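Local coordinates for protein geranyltranstransferase (Enterococcus faecalis, PDB 3P8L) that probably makes farnesyl diphosphate by joining isopentenyl diphosphate to geranyl diphosphate, with magnesium as cofactor, at residues F214-L228 and E290-R302. Numbering follows the deposited sequence. Where two conformers were deposited one is given.
Sequences FAHHYGLAFQIRDDL and EHLANLLTQLQLR
Leu299 CD1 lies over a face of the Tyr218 ring, 4.0 Å from the ring centroid, in a CH-pi contact. Leu299 CD1 also touches Ala221 CB at 3.8 Å. Leu296 CD1 reaches the edge of the Tyr218 ring. The other methyl of this leucine, Leu296 CD2, comes within 3.6 Å of Phe214 CE1. The Phe214 ring, with CG anti to the backbone N (chi1 177°), extends across to Leu292 and ends with CZ near Leu292 CB. Farther along, Leu301 lays CD2 against Arg225 CD and CD1 against Leu228 CD1.

The polar contacts involve backbone carbonyls of 290-302. Arg225 NH2 donates to Gln298 O at 2.9 Å in a nearly straight bond (165°), and the oxygen lies in the guanidinium plane. Arg225 NE makes a weak, bent bond to Leu299 O at 3.2 Å. Bends at chi2 and chi3 bring the guanidinium to these oxygens. A water links Tyr218 OH to Leu295 O, to which it donates.

The two helices run roughly parallel, at 23°, within the mainly helical polyprenyl synthase fold. Helix 53-64 also touches Tyr218 and Leu295, while helix 259-283 meets Phe214 and Leu292. The chemistry implies an apolar seam with one arginine bonded to carbonyls within it, whose charge probably strengthens its grip on the carbonyls of Gln298 and Leu299, near the C-terminus.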
ATOM      1  N   PHE A 214       3.134  25.480   5.180  1.00 37.80           N
ATOM      2  CA  PHE A 214       4.391  25.301   5.907  1.00 42.93           C
ATOM      3  C   PHE A 214       5.182  24.098   5.379  1.00 39.63           C
ATOM      4  O   PHE A 214       6.380  24.210   5.126  1.00 45.54           O
ATOM      5  CB  PHE A 214       4.146  25.122   7.409  1.00 44.55           C
ATOM      6  CG  PHE A 214       5.400  24.854   8.187  1.00 47.10           C
ATOM      7  CD1 PHE A 214       6.207  25.904   8.607  1.00 48.83           C
ATOM      8  CD2 PHE A 214       5.788  23.548   8.487  1.00 41.32           C
ATOM      9  CE1 PHE A 214       7.380  25.658   9.333  1.00 52.92           C
ATOM     10  CE2 PHE A 214       6.954  23.290   9.196  1.00 41.90           C
ATOM     11  CZ  PHE A 214       7.752  24.354   9.634  1.00 47.09           C
ATOM     12  N   ALA A 215       4.503  22.959   5.231  1.00 43.98           N
ATOM     13  CA  ALA A 215       5.137  21.722   4.728  1.00 39.81           C
ATOM     14  C   ALA A 215       5.724  21.909   3.348  1.00 40.91           C
ATOM     15  O   ALA A 215       6.861  21.495   3.088  1.00 41.00           O
ATOM     16  CB  ALA A 215       4.132  20.592   4.705  1.00 34.87           C
ATOM     17  N   HIS A 216       4.953  22.555   2.472  1.00 47.18           N
ATOM     18  CA  HIS A 216       5.437  22.911   1.138  1.00 50.23           C
ATOM     19  C   HIS A 216       6.742  23.705   1.194  1.00 47.97           C
ATOM     20  O   HIS A 216       7.690  23.374   0.493  1.00 50.11           O
ATOM     21  CB  HIS A 216       4.375  23.677   0.334  1.00 53.09           C
ATOM     22  CG  HIS A 216       4.907  24.284  -0.927  1.00 64.10           C
ATOM     23  ND1 HIS A 216       5.054  23.565  -2.094  1.00 71.89           N
ATOM     24  CD2 HIS A 216       5.337  25.540  -1.203  1.00 71.83           C
ATOM     25  CE1 HIS A 216       5.547  24.353  -3.035  1.00 76.99           C
ATOM     26  NE2 HIS A 216       5.730  25.555  -2.519  1.00 76.30           N
ATOM     27  N   HIS A 217       6.802  24.730   2.045  1.00 46.96           N
ATOM     28  CA  HIS A 217       8.019  25.527   2.152  1.00 44.23           C
ATOM     29  C   HIS A 217       9.130  24.723   2.823  1.00 49.49           C
ATOM     30  O   HIS A 217      10.267  24.714   2.332  1.00 45.84           O
ATOM     31  CB  HIS A 217       7.765  26.873   2.859  1.00 45.76           C
ATOM     32  CG  HIS A 217       6.753  27.735   2.160  1.00 48.01           C
ATOM     33  ND1 HIS A 217       6.917  28.164   0.860  1.00 49.91           N
ATOM     34  CD2 HIS A 217       5.563  28.235   2.572  1.00 51.87           C
ATOM     35  CE1 HIS A 217       5.866  28.877   0.498  1.00 57.19           C
ATOM     36  NE2 HIS A 217       5.030  28.936   1.518  1.00 56.32           N
ATOM     37  N   TYR A 218       8.797  24.021   3.909  1.00 43.62           N
ATOM     38  CA  TYR A 218       9.772  23.125   4.558  1.00 44.22           C
ATOM     39  C   TYR A 218      10.379  22.135   3.570  1.00 34.11           C
ATOM     40  O   TYR A 218      11.598  22.012   3.489  1.00 40.71           O
ATOM     41  CB  TYR A 218       9.165  22.349   5.746  1.00 42.06           C
ATOM     42  CG  TYR A 218      10.229  21.533   6.454  1.00 45.84           C
ATOM     43  CD1 TYR A 218      11.047  22.122   7.416  1.00 47.34           C
ATOM     44  CD2 TYR A 218      10.457  20.190   6.126  1.00 45.69           C
ATOM     45  CE1 TYR A 218      12.051  21.391   8.058  1.00 49.95           C
ATOM     46  CE2 TYR A 218      11.466  19.460   6.750  1.00 51.55           C
ATOM     47  CZ  TYR A 218      12.251  20.067   7.719  1.00 51.97           C
ATOM     48  OH  TYR A 218      13.253  19.363   8.338  1.00 54.25           O
ATOM     49  N   GLY A 219       9.505  21.453   2.824  1.00 40.50           N
ATOM     50  CA  GLY A 219       9.886  20.361   1.913  1.00 45.73           C
ATOM     51  C   GLY A 219      10.755  20.813   0.760  1.00 50.63           C
ATOM     52  O   GLY A 219      11.668  20.097   0.340  1.00 52.64           O
ATOM     53  N   LEU A 220      10.472  22.012   0.250  1.00 54.22           N
ATOM     54  CA  LEU A 220      11.274  22.598  -0.817  1.00 53.17           C
ATOM     55  C   LEU A 220      12.595  23.096  -0.247  1.00 47.27           C
ATOM     56  O   LEU A 220      13.658  22.848  -0.822  1.00 50.14           O
ATOM     57  CB  LEU A 220      10.497  23.726  -1.520  1.00 60.70           C
ATOM     58  CG  LEU A 220      10.900  24.137  -2.948  1.00 68.45           C
ATOM     59  CD1 LEU A 220      10.808  22.977  -3.943  1.00 68.98           C
ATOM     60  CD2 LEU A 220      10.046  25.303  -3.431  1.00 68.74           C
ATOM     61  N   ALA A 221      12.541  23.769   0.902  1.00 47.22           N
ATOM     62  CA  ALA A 221      13.762  24.222   1.587  1.00 49.76           C
ATOM     63  C   ALA A 221      14.731  23.062   1.893  1.00 52.99           C
ATOM     64  O   ALA A 221      15.937  23.224   1.777  1.00 50.80           O
ATOM     65  CB  ALA A 221      13.422  25.005   2.861  1.00 48.28           C
ATOM     66  N   PHE A 222      14.172  21.901   2.245  1.00 58.34           N
ATOM     67  CA  PHE A 222      14.921  20.674   2.549  1.00 64.12           C
ATOM     68  C   PHE A 222      15.717  20.225   1.329  1.00 63.86           C
ATOM     69  O   PHE A 222      16.908  19.926   1.437  1.00 68.14           O
ATOM     70  CB  PHE A 222      13.935  19.583   3.042  1.00 66.22           C
ATOM     71  CG  PHE A 222      14.518  18.187   3.161  1.00 74.03           C
ATOM     72  CD1 PHE A 222      15.403  17.859   4.194  1.00 80.40           C
ATOM     73  CD2 PHE A 222      14.129  17.182   2.268  1.00 80.46           C
ATOM     74  CE1 PHE A 222      15.927  16.556   4.314  1.00 81.15           C
ATOM     75  CE2 PHE A 222      14.642  15.876   2.377  1.00 81.29           C
ATOM     76  CZ  PHE A 222      15.543  15.562   3.405  1.00 79.70           C
ATOM     77  N   GLN A 223      15.061  20.220   0.170  1.00 64.81           N
ATOM     78  CA  GLN A 223      15.685  19.807  -1.083  1.00 66.84           C
ATOM     79  C   GLN A 223      16.733  20.795  -1.592  1.00 63.94           C
ATOM     80  O   GLN A 223      17.815  20.381  -2.014  1.00 64.75           O
ATOM     81  CB  GLN A 223      14.637  19.580  -2.165  1.00 68.21           C
ATOM     82  CG  GLN A 223      15.098  18.612  -3.246  1.00 79.37           C
ATOM     83  CD  GLN A 223      14.619  17.196  -2.992  1.00 80.80           C
ATOM     84  OE1 GLN A 223      15.404  16.312  -2.653  1.00 79.37           O
ATOM     85  NE2 GLN A 223      13.315  16.980  -3.148  1.00 77.71           N
ATOM     86  N   ILE A 224      16.411  22.089  -1.555  1.00 58.32           N
ATOM     87  CA  ILE A 224      17.358  23.130  -1.968  1.00 63.01           C
ATOM     88  C   ILE A 224      18.630  23.090  -1.108  1.00 63.58           C
ATOM     89  O   ILE A 224      19.734  23.207  -1.634  1.00 62.61           O
ATOM     90  CB  ILE A 224      16.714  24.548  -1.963  1.00 61.90           C
ATOM     91  CG1 ILE A 224      15.549  24.614  -2.959  1.00 55.42           C
ATOM     92  CG2 ILE A 224      17.750  25.622  -2.314  1.00 64.84           C
ATOM     93  CD1 ILE A 224      14.582  25.763  -2.718  1.00 54.30           C
ATOM     94  N   ARG A 225      18.457  22.899   0.201  1.00 63.84           N
ATOM     95  CA  ARG A 225      19.564  22.724   1.156  1.00 66.94           C
ATOM     96  C   ARG A 225      20.443  21.505   0.839  1.00 68.90           C
ATOM     97  O   ARG A 225      21.673  21.595   0.894  1.00 72.72           O
ATOM     98  CB  ARG A 225      19.002  22.654   2.582  1.00 69.40           C
ATOM     99  CG  ARG A 225      19.817  21.894   3.622  1.00 73.14           C
ATOM    100  CD  ARG A 225      20.780  22.809   4.358  1.00 81.25           C
ATOM    101  NE  ARG A 225      20.691  22.635   5.808  1.00 90.49           N
ATOM    102  CZ  ARG A 225      21.257  21.645   6.498  1.00 93.97           C
ATOM    103  NH1 ARG A 225      21.973  20.707   5.889  1.00 94.86           N
ATOM    104  NH2 ARG A 225      21.103  21.594   7.813  1.00 99.94           N
ATOM    105  N   ASP A 226      19.816  20.386   0.484  1.00 67.82           N
ATOM    106  CA  ASP A 226      20.551  19.169   0.136  1.00 70.52           C
ATOM    107  C   ASP A 226      21.294  19.276  -1.199  1.00 72.55           C
ATOM    108  O   ASP A 226      22.414  18.780  -1.330  1.00 71.34           O
ATOM    109  CB  ASP A 226      19.627  17.947   0.167  1.00 71.17           C
ATOM    110  CG  ASP A 226      19.394  17.418   1.586  1.00 76.33           C
ATOM    111  OD1 ASP A 226      18.840  16.307   1.715  1.00 80.62           O
ATOM    112  OD2 ASP A 226      19.762  18.103   2.573  1.00 71.64           O
ATOM    113  N   ASP A 227      20.667  19.936  -2.174  1.00 77.04           N
ATOM    114  CA  ASP A 227      21.277  20.206  -3.479  1.00 80.66           C
ATOM    115  C   ASP A 227      22.431  21.210  -3.380  1.00 80.74           C
ATOM    116  O   ASP A 227      23.380  21.145  -4.159  1.00 83.02           O
ATOM    117  CB  ASP A 227      20.223  20.718  -4.473  1.00 81.63           C
ATOM    118  CG  ASP A 227      19.342  19.607  -5.035  1.00 84.42           C
ATOM    119  OD1 ASP A 227      19.477  18.439  -4.609  1.00 82.62           O
ATOM    120  OD2 ASP A 227      18.509  19.908  -5.917  1.00 92.82           O
ATOM    121  N   LEU A 228      22.337  22.131  -2.421  1.00 80.74           N
ATOM    122  CA  LEU A 228      23.397  23.100  -2.147  1.00 81.39           C
ATOM    123  C   LEU A 228      24.614  22.469  -1.470  1.00 86.02           C
ATOM    124  O   LEU A 228      25.725  23.005  -1.558  1.00 86.97           O
ATOM    125  CB  LEU A 228      22.867  24.254  -1.290  1.00 79.52           C
ATOM    126  CG  LEU A 228      22.259  25.458  -2.009  1.00 79.31           C
ATOM    127  CD1 LEU A 228      21.357  26.234  -1.063  1.00 79.18           C
ATOM    128  CD2 LEU A 228      23.344  26.368  -2.589  1.00 76.05           C
ATOM    129  N   GLU A 290       7.975  27.570  18.435  1.00 54.64           N
ATOM    130  CA  GLU A 290       9.408  27.210  18.403  1.00 51.20           C
ATOM    131  C   GLU A 290       9.639  25.792  17.911  1.00 45.62           C
ATOM    132  O   GLU A 290      10.645  25.533  17.270  1.00 50.18           O
ATOM    133  CB  GLU A 290      10.090  27.371  19.768  1.00 53.23           C
ATOM    134  CG  GLU A 290       9.470  28.390  20.708  1.00 72.80           C
ATOM    135  CD  GLU A 290       8.437  27.766  21.641  1.00 84.25           C
ATOM    136  OE1 GLU A 290       8.755  26.744  22.300  1.00 83.07           O
ATOM    137  OE2 GLU A 290       7.310  28.305  21.715  1.00 80.69           O
ATOM    138  N   HIS A 291       8.717  24.883  18.218  1.00 44.59           N
ATOM    139  CA  HIS A 291       8.811  23.510  17.731  1.00 47.43           C
ATOM    140  C   HIS A 291       8.947  23.463  16.208  1.00 47.48           C
ATOM    141  O   HIS A 291       9.899  22.887  15.685  1.00 44.00           O
ATOM    142  CB  HIS A 291       7.646  22.657  18.225  1.00 41.32           C
ATOM    143  CG  HIS A 291       7.807  22.199  19.635  1.00 49.37           C
ATOM    144  ND1 HIS A 291       8.756  21.271  20.005  1.00 54.80           N
ATOM    145  CD2 HIS A 291       7.159  22.553  20.770  1.00 43.01           C
ATOM    146  CE1 HIS A 291       8.678  21.064  21.308  1.00 56.05           C
ATOM    147  NE2 HIS A 291       7.711  21.822  21.793  1.00 46.75           N
ATOM    148  N   LEU A 292       8.031  24.122  15.513  1.00 44.63           N
ATOM    149  CA  LEU A 292       8.102  24.172  14.066  1.00 48.29           C
ATOM    150  C   LEU A 292       9.124  25.178  13.526  1.00 49.74           C
ATOM    151  O   LEU A 292       9.787  24.885  12.528  1.00 45.37           O
ATOM    152  CB  LEU A 292       6.710  24.375  13.467  1.00 48.53           C
ATOM    153  CG  LEU A 292       5.749  23.186  13.611  1.00 48.24           C
ATOM    154  CD1 LEU A 292       4.366  23.538  13.072  1.00 48.23           C
ATOM    155  CD2 LEU A 292       6.292  21.968  12.896  1.00 40.11           C
ATOM    156  N   ALA A 293       9.281  26.330  14.196  1.00 45.64           N
ATOM    157  CA  ALA A 293      10.315  27.320  13.818  1.00 46.19           C
ATOM    158  C   ALA A 293      11.747  26.795  13.884  1.00 47.72           C
ATOM    159  O   ALA A 293      12.560  27.132  13.016  1.00 46.62           O
ATOM    160  CB  ALA A 293      10.186  28.611  14.637  1.00 48.63           C
ATOM    161  N   ASN A 294      12.054  25.985  14.900  1.00 44.04           N
ATOM    162  CA  ASN A 294      13.385  25.384  15.055  0.50 49.99           C
ATOM    163  C   ASN A 294      13.732  24.436  13.901  1.00 49.35           C
ATOM    164  O   ASN A 294      14.876  24.365  13.464  1.00 49.57           O
ATOM    165  CB  ASN A 294      13.499  24.649  16.400  0.50 48.03           C
ATOM    166  CG  ASN A 294      14.756  23.810  16.505  0.50 51.66           C
ATOM    167  OD1 ASN A 294      15.857  24.339  16.632  0.50 55.37           O
ATOM    168  ND2 ASN A 294      14.595  22.493  16.446  0.50 60.27           N
ATOM    169  N   LEU A 295      12.736  23.693  13.422  1.00 48.78           N
ATOM    170  CA  LEU A 295      12.955  22.804  12.267  1.00 53.88           C
ATOM    171  C   LEU A 295      13.320  23.597  11.011  1.00 53.23           C
ATOM    172  O   LEU A 295      14.176  23.181  10.234  1.00 53.26           O
ATOM    173  CB  LEU A 295      11.745  21.896  12.019  1.00 56.92           C
ATOM    174  CG  LEU A 295      11.498  20.804  13.075  1.00 60.00           C
ATOM    175  CD1 LEU A 295      10.206  20.102  12.789  1.00 62.89           C
ATOM    176  CD2 LEU A 295      12.635  19.793  13.168  1.00 62.54           C
ATOM    177  N   LEU A 296      12.682  24.754  10.847  1.00 56.71           N
ATOM    178  CA  LEU A 296      13.051  25.726   9.815  1.00 60.46           C
ATOM    179  C   LEU A 296      14.462  26.300  10.017  1.00 61.84           C
ATOM    180  O   LEU A 296      15.243  26.355   9.065  1.00 64.56           O
ATOM    181  CB  LEU A 296      12.030  26.856   9.805  1.00 63.10           C
ATOM    182  CG  LEU A 296      11.291  27.166   8.520  1.00 65.03           C
ATOM    183  CD1 LEU A 296      10.854  25.899   7.803  1.00 64.22           C
ATOM    184  CD2 LEU A 296      10.106  27.996   8.927  1.00 62.05           C
ATOM    185  N   THR A 297      14.777  26.707  11.251  1.00 59.18           N
ATOM    186  CA  THR A 297      16.122  27.168  11.644  1.00 61.35           C
ATOM    187  C   THR A 297      17.226  26.161  11.295  1.00 62.35           C
ATOM    188  O   THR A 297      18.290  26.568  10.813  1.00 67.33           O
ATOM    189  CB  THR A 297      16.197  27.498  13.170  1.00 64.58           C
ATOM    190  OG1 THR A 297      15.254  28.522  13.495  1.00 73.21           O
ATOM    191  CG2 THR A 297      17.594  27.967  13.599  1.00 63.47           C
ATOM    192  N   GLN A 298      16.968  24.866  11.509  1.00 59.25           N
ATOM    193  CA  GLN A 298      17.976  23.822  11.264  0.50 61.76           C
ATOM    194  C   GLN A 298      18.374  23.735   9.787  1.00 63.21           C
ATOM    195  O   GLN A 298      19.464  23.256   9.466  1.00 66.12           O
ATOM    196  CB  GLN A 298      17.518  22.438  11.756  0.50 60.99           C
ATOM    197  CG  GLN A 298      17.257  22.284  13.264  0.50 64.61           C
ATOM    198  CD  GLN A 298      18.023  23.268  14.130  0.50 63.45           C
ATOM    199  OE1 GLN A 298      18.940  23.944  13.664  0.50 59.56           O
ATOM    200  NE2 GLN A 298      17.640  23.359  15.399  0.50 65.20           N
ATOM    201  N   LEU A 299      17.496  24.197   8.894  1.00 63.92           N
ATOM    202  CA  LEU A 299      17.771  24.170   7.447  1.00 66.11           C
ATOM    203  C   LEU A 299      18.603  25.360   6.908  1.00 68.93           C
ATOM    204  O   LEU A 299      18.980  25.359   5.735  1.00 72.01           O
ATOM    205  CB  LEU A 299      16.471  24.033   6.647  1.00 58.50           C
ATOM    206  CG  LEU A 299      15.567  22.809   6.803  1.00 64.43           C
ATOM    207  CD1 LEU A 299      14.395  22.931   5.844  1.00 62.02           C
ATOM    208  CD2 LEU A 299      16.296  21.476   6.582  1.00 57.17           C
ATOM    209  N   GLN A 300      18.882  26.357   7.754  1.00 73.85           N
ATOM    210  CA  GLN A 300      19.777  27.481   7.409  1.00 82.26           C
ATOM    211  C   GLN A 300      21.196  27.022   7.053  1.00 89.75           C
ATOM    212  O   GLN A 300      21.618  25.930   7.436  1.00 89.86           O
ATOM    213  CB  GLN A 300      19.883  28.474   8.574  1.00 82.32           C
ATOM    214  CG  GLN A 300      18.714  29.439   8.739  1.00 83.03           C
ATOM    215  CD  GLN A 300      18.825  30.309   9.991  1.00 85.98           C
ATOM    216  OE1 GLN A 300      19.868  30.355  10.650  1.00 90.34           O
ATOM    217  NE2 GLN A 300      17.743  31.008  10.320  1.00 83.36           N
ATOM    218  N   LEU A 301      21.929  27.862   6.327  1.00 97.98           N
ATOM    219  CA  LEU A 301      23.343  27.604   6.058  1.00104.85           C
ATOM    220  C   LEU A 301      24.233  28.518   6.895  1.00111.43           C
ATOM    221  O   LEU A 301      23.977  29.722   7.000  1.00113.28           O
ATOM    222  CB  LEU A 301      23.663  27.737   4.566  1.00103.45           C
ATOM    223  CG  LEU A 301      23.081  26.657   3.643  1.00101.77           C
ATOM    224  CD1 LEU A 301      23.270  27.039   2.183  1.00103.14           C
ATOM    225  CD2 LEU A 301      23.678  25.281   3.919  1.00 98.85           C
ATOM    226  N   ARG A 302      25.269  27.930   7.496  1.00117.51           N
ATOM    227  CA  ARG A 302      26.166  28.642   8.411  1.00122.27           C
ATOM    228  C   ARG A 302      27.617  28.594   7.935  1.00124.27           C
ATOM    229  O   ARG A 302      28.096  27.561   7.462  1.00125.03           O
ATOM    230  CB  ARG A 302      26.058  28.054   9.821  1.00123.31           C
ATOM    231  CG  ARG A 302      26.630  28.936  10.928  1.00125.99           C
ATOM    232  CD  ARG A 302      25.872  28.749  12.240  1.00129.98           C
ATOM    233  NE  ARG A 302      24.573  29.426  12.223  1.00135.30           N
ATOM    234  CZ  ARG A 302      23.397  28.825  12.036  1.00135.48           C
ATOM    235  NH1 ARG A 302      22.280  29.541  12.036  1.00133.04           N
ATOM    236  NH2 ARG A 302      23.330  27.513  11.848  1.00135.77           N
ATOM    237  OXT ARG A 302      28.347  29.585   8.023  1.00124.94           O
TER
HETATM  238  O   HOH W   1      14.829  20.417   9.902  1.00 52.75           O